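Local coordinates for protein transcription initiation factor TFIID subunit 5 (Encephalitozoon cuniculi, PDB 2J4B) that probably serves, as part of the TFIID and SAGA complexes, in regulating transcription by RNA polymerase, this chain being its N-terminal NTD2 domain, at residues A[16-21]-A[108-113]. Sequence-based numbering, arbitrary orientation.
Sequences KTWIED and DLLINF
Trp18 and Phe113 stack face to face: the centroids of the indole five-membered ring and the phenyl ring lie 3.8 Å apart, and the planes are tilted by only 13°. Both side chains hold CG anti to the backbone N (chi1 176° in each), which sends the two rings past each other in opposite directions from helical segments that run roughly antiparallel (148°). The overlap is therefore reciprocal, each ring taking the other residue's CB as a CH-pi partner. Trp18 CB sits 3.9 Å from the Phe113 ring centroid, and Phe113 CB lies over the face of the indole six-membered ring, 3.9 Å from its centroid. The far end of the indole reaches the other helix's backbone, with Trp18 CH2 3.8 Å from Leu110 CA, while Leu109 CB meets the ring in plane at its edge, 4.0 Å from Trp18 CH2. The axes of the two segments come no closer than 11.8 Å, a spacing spanned by the stacked rings. Leu30 of helix 24-30 also touches Trp18 and Leu110, and Leu119 packs on Phe113. The arrangement is apolar helix-helix packing centred on an aromatic stack, joining helix 8-21 to helix 104-116 within the mainly helical TAF5 NTD2 domain.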
loop_
_atom_site.group_PDB
_atom_site.type_symbol
_atom_site.label_atom_id
_atom_site.label_comp_id
_atom_site.label_asym_id
_atom_site.label_seq_id
_atom_site.Cartn_x
_atom_site.Cartn_y
_atom_site.Cartn_z
ATOM N N LYS A 16 -0.510 2.618 -9.354
ATOM C CA LYS A 16 0.708 2.012 -9.885
ATOM C C LYS A 16 1.037 2.513 -11.295
ATOM O O LYS A 16 2.179 2.846 -11.581
ATOM C CB LYS A 16 0.573 0.493 -9.894
ATOM C CG LYS A 16 1.814 -0.244 -10.356
ATOM C CD LYS A 16 1.590 -1.751 -10.344
ATOM C CE LYS A 16 2.590 -2.457 -11.222
ATOM N NZ LYS A 16 2.237 -3.884 -11.416
ATOM N N THR A 17 0.034 2.572 -12.163
ATOM C CA THR A 17 0.238 2.965 -13.551
ATOM C C THR A 17 0.603 4.446 -13.682
ATOM O O THR A 17 1.355 4.844 -14.589
ATOM C CB THR A 17 -1.028 2.678 -14.385
ATOM O OG1 THR A 17 -1.405 1.302 -14.215
ATOM C CG2 THR A 17 -0.789 2.984 -15.847
ATOM N N TRP A 18 0.061 5.255 -12.775
ATOM C CA TRP A 18 0.344 6.687 -12.754
ATOM C C TRP A 18 1.778 6.920 -12.304
ATOM O O TRP A 18 2.525 7.649 -12.946
ATOM C CB TRP A 18 -0.649 7.403 -11.841
ATOM C CG TRP A 18 -0.394 8.864 -11.669
ATOM C CD1 TRP A 18 -0.761 9.867 -12.514
ATOM C CD2 TRP A 18 0.274 9.491 -10.555
ATOM N NE1 TRP A 18 -0.357 11.078 -12.005
ATOM C CE2 TRP A 18 0.278 10.877 -10.803
ATOM C CE3 TRP A 18 0.861 9.009 -9.375
ATOM C CZ2 TRP A 18 0.854 11.796 -9.916
ATOM C CZ3 TRP A 18 1.428 9.912 -8.495
ATOM C CH2 TRP A 18 1.425 11.300 -8.774
ATOM N N ILE A 19 2.160 6.283 -11.199
ATOM C CA ILE A 19 3.536 6.375 -10.685
ATOM C C ILE A 19 4.579 5.985 -11.733
ATOM O O ILE A 19 5.492 6.750 -12.027
ATOM C CB ILE A 19 3.746 5.451 -9.493
ATOM C CG1 ILE A 19 2.926 5.947 -8.301
ATOM C CG2 ILE A 19 5.250 5.333 -9.171
ATOM C CD1 ILE A 19 2.904 4.995 -7.145
ATOM N N GLU A 20 4.429 4.793 -12.299
ATOM C CA GLU A 20 5.399 4.273 -13.244
ATOM C C GLU A 20 5.589 5.210 -14.447
ATOM O O GLU A 20 6.605 5.149 -15.132
ATOM C CB GLU A 20 4.981 2.868 -13.696
ATOM C CG GLU A 20 5.030 1.820 -12.574
ATOM C CD GLU A 20 4.522 0.447 -13.023
ATOM O OE1 GLU A 20 3.771 0.396 -14.024
ATOM O OE2 GLU A 20 4.875 -0.575 -12.375
ATOM N N ASP A 21 4.611 6.088 -14.667
ATOM C CA ASP A 21 4.654 7.089 -15.734
ATOM C C ASP A 21 5.194 8.454 -15.298
ATOM O O ASP A 21 5.551 9.267 -16.143
ATOM C CB ASP A 21 3.259 7.290 -16.328
ATOM C CG ASP A 21 2.966 6.334 -17.450
ATOM O OD1 ASP A 21 3.871 6.107 -18.289
ATOM O OD2 ASP A 21 1.835 5.798 -17.496
ATOM N N ASP A 108 2.726 16.600 -3.382
ATOM C CA ASP A 108 1.650 17.392 -3.965
ATOM C C ASP A 108 1.057 16.715 -5.219
ATOM O O ASP A 108 -0.166 16.556 -5.344
ATOM C CB ASP A 108 2.118 18.813 -4.250
ATOM C CG ASP A 108 0.966 19.785 -4.344
ATOM O OD1 ASP A 108 0.090 19.592 -5.211
ATOM O OD2 ASP A 108 0.905 20.737 -3.542
ATOM N N LEU A 109 1.909 16.280 -6.132
ATOM C CA LEU A 109 1.429 15.515 -7.274
ATOM C C LEU A 109 0.584 14.325 -6.815
ATOM O O LEU A 109 -0.489 14.071 -7.379
ATOM C CB LEU A 109 2.599 15.063 -8.161
ATOM C CG LEU A 109 3.205 16.225 -8.962
ATOM C CD1 LEU A 109 4.593 15.877 -9.498
ATOM C CD2 LEU A 109 2.272 16.677 -10.103
ATOM N N LEU A 110 1.058 13.615 -5.786
ATOM C CA LEU A 110 0.402 12.387 -5.300
ATOM C C LEU A 110 -1.002 12.625 -4.770
ATOM O O LEU A 110 -1.894 11.831 -5.028
ATOM C CB LEU A 110 1.239 11.710 -4.204
ATOM C CG LEU A 110 0.595 10.517 -3.461
ATOM C CD1 LEU A 110 0.420 9.282 -4.396
ATOM C CD2 LEU A 110 1.386 10.163 -2.236
ATOM N N ILE A 111 -1.204 13.712 -4.033
ATOM C CA ILE A 111 -2.508 13.971 -3.401
ATOM C C ILE A 111 -3.481 14.563 -4.408
ATOM O O ILE A 111 -4.668 14.261 -4.380
ATOM C CB ILE A 111 -2.412 14.915 -2.164
ATOM C CG1 ILE A 111 -1.346 14.434 -1.174
ATOM C CG2 ILE A 111 -3.752 14.973 -1.455
ATOM C CD1 ILE A 111 -1.703 13.177 -0.480
ATOM N N ASN A 112 -2.960 15.407 -5.293
ATOM C CA ASN A 112 -3.725 15.907 -6.428
ATOM C C ASN A 112 -4.274 14.732 -7.223
ATOM O O ASN A 112 -5.449 14.688 -7.566
ATOM C CB ASN A 112 -2.850 16.788 -7.336
ATOM C CG ASN A 112 -2.462 18.119 -6.697
ATOM O OD1 ASN A 112 -3.034 18.539 -5.700
ATOM N ND2 ASN A 112 -1.480 18.786 -7.280
ATOM N N PHE A 113 -3.424 13.758 -7.505
ATOM C CA PHE A 113 -3.861 12.580 -8.272
ATOM C C PHE A 113 -4.964 11.785 -7.561
ATOM O O PHE A 113 -5.971 11.418 -8.168
ATOM C CB PHE A 113 -2.674 11.655 -8.570
ATOM C CG PHE A 113 -3.072 10.413 -9.262
ATOM C CD1 PHE A 113 -3.468 10.449 -10.587
ATOM C CD2 PHE A 113 -3.109 9.217 -8.591
ATOM C CE1 PHE A 113 -3.868 9.313 -11.221
ATOM C CE2 PHE A 113 -3.525 8.073 -9.230
ATOM C CZ PHE A 113 -3.888 8.116 -10.534
#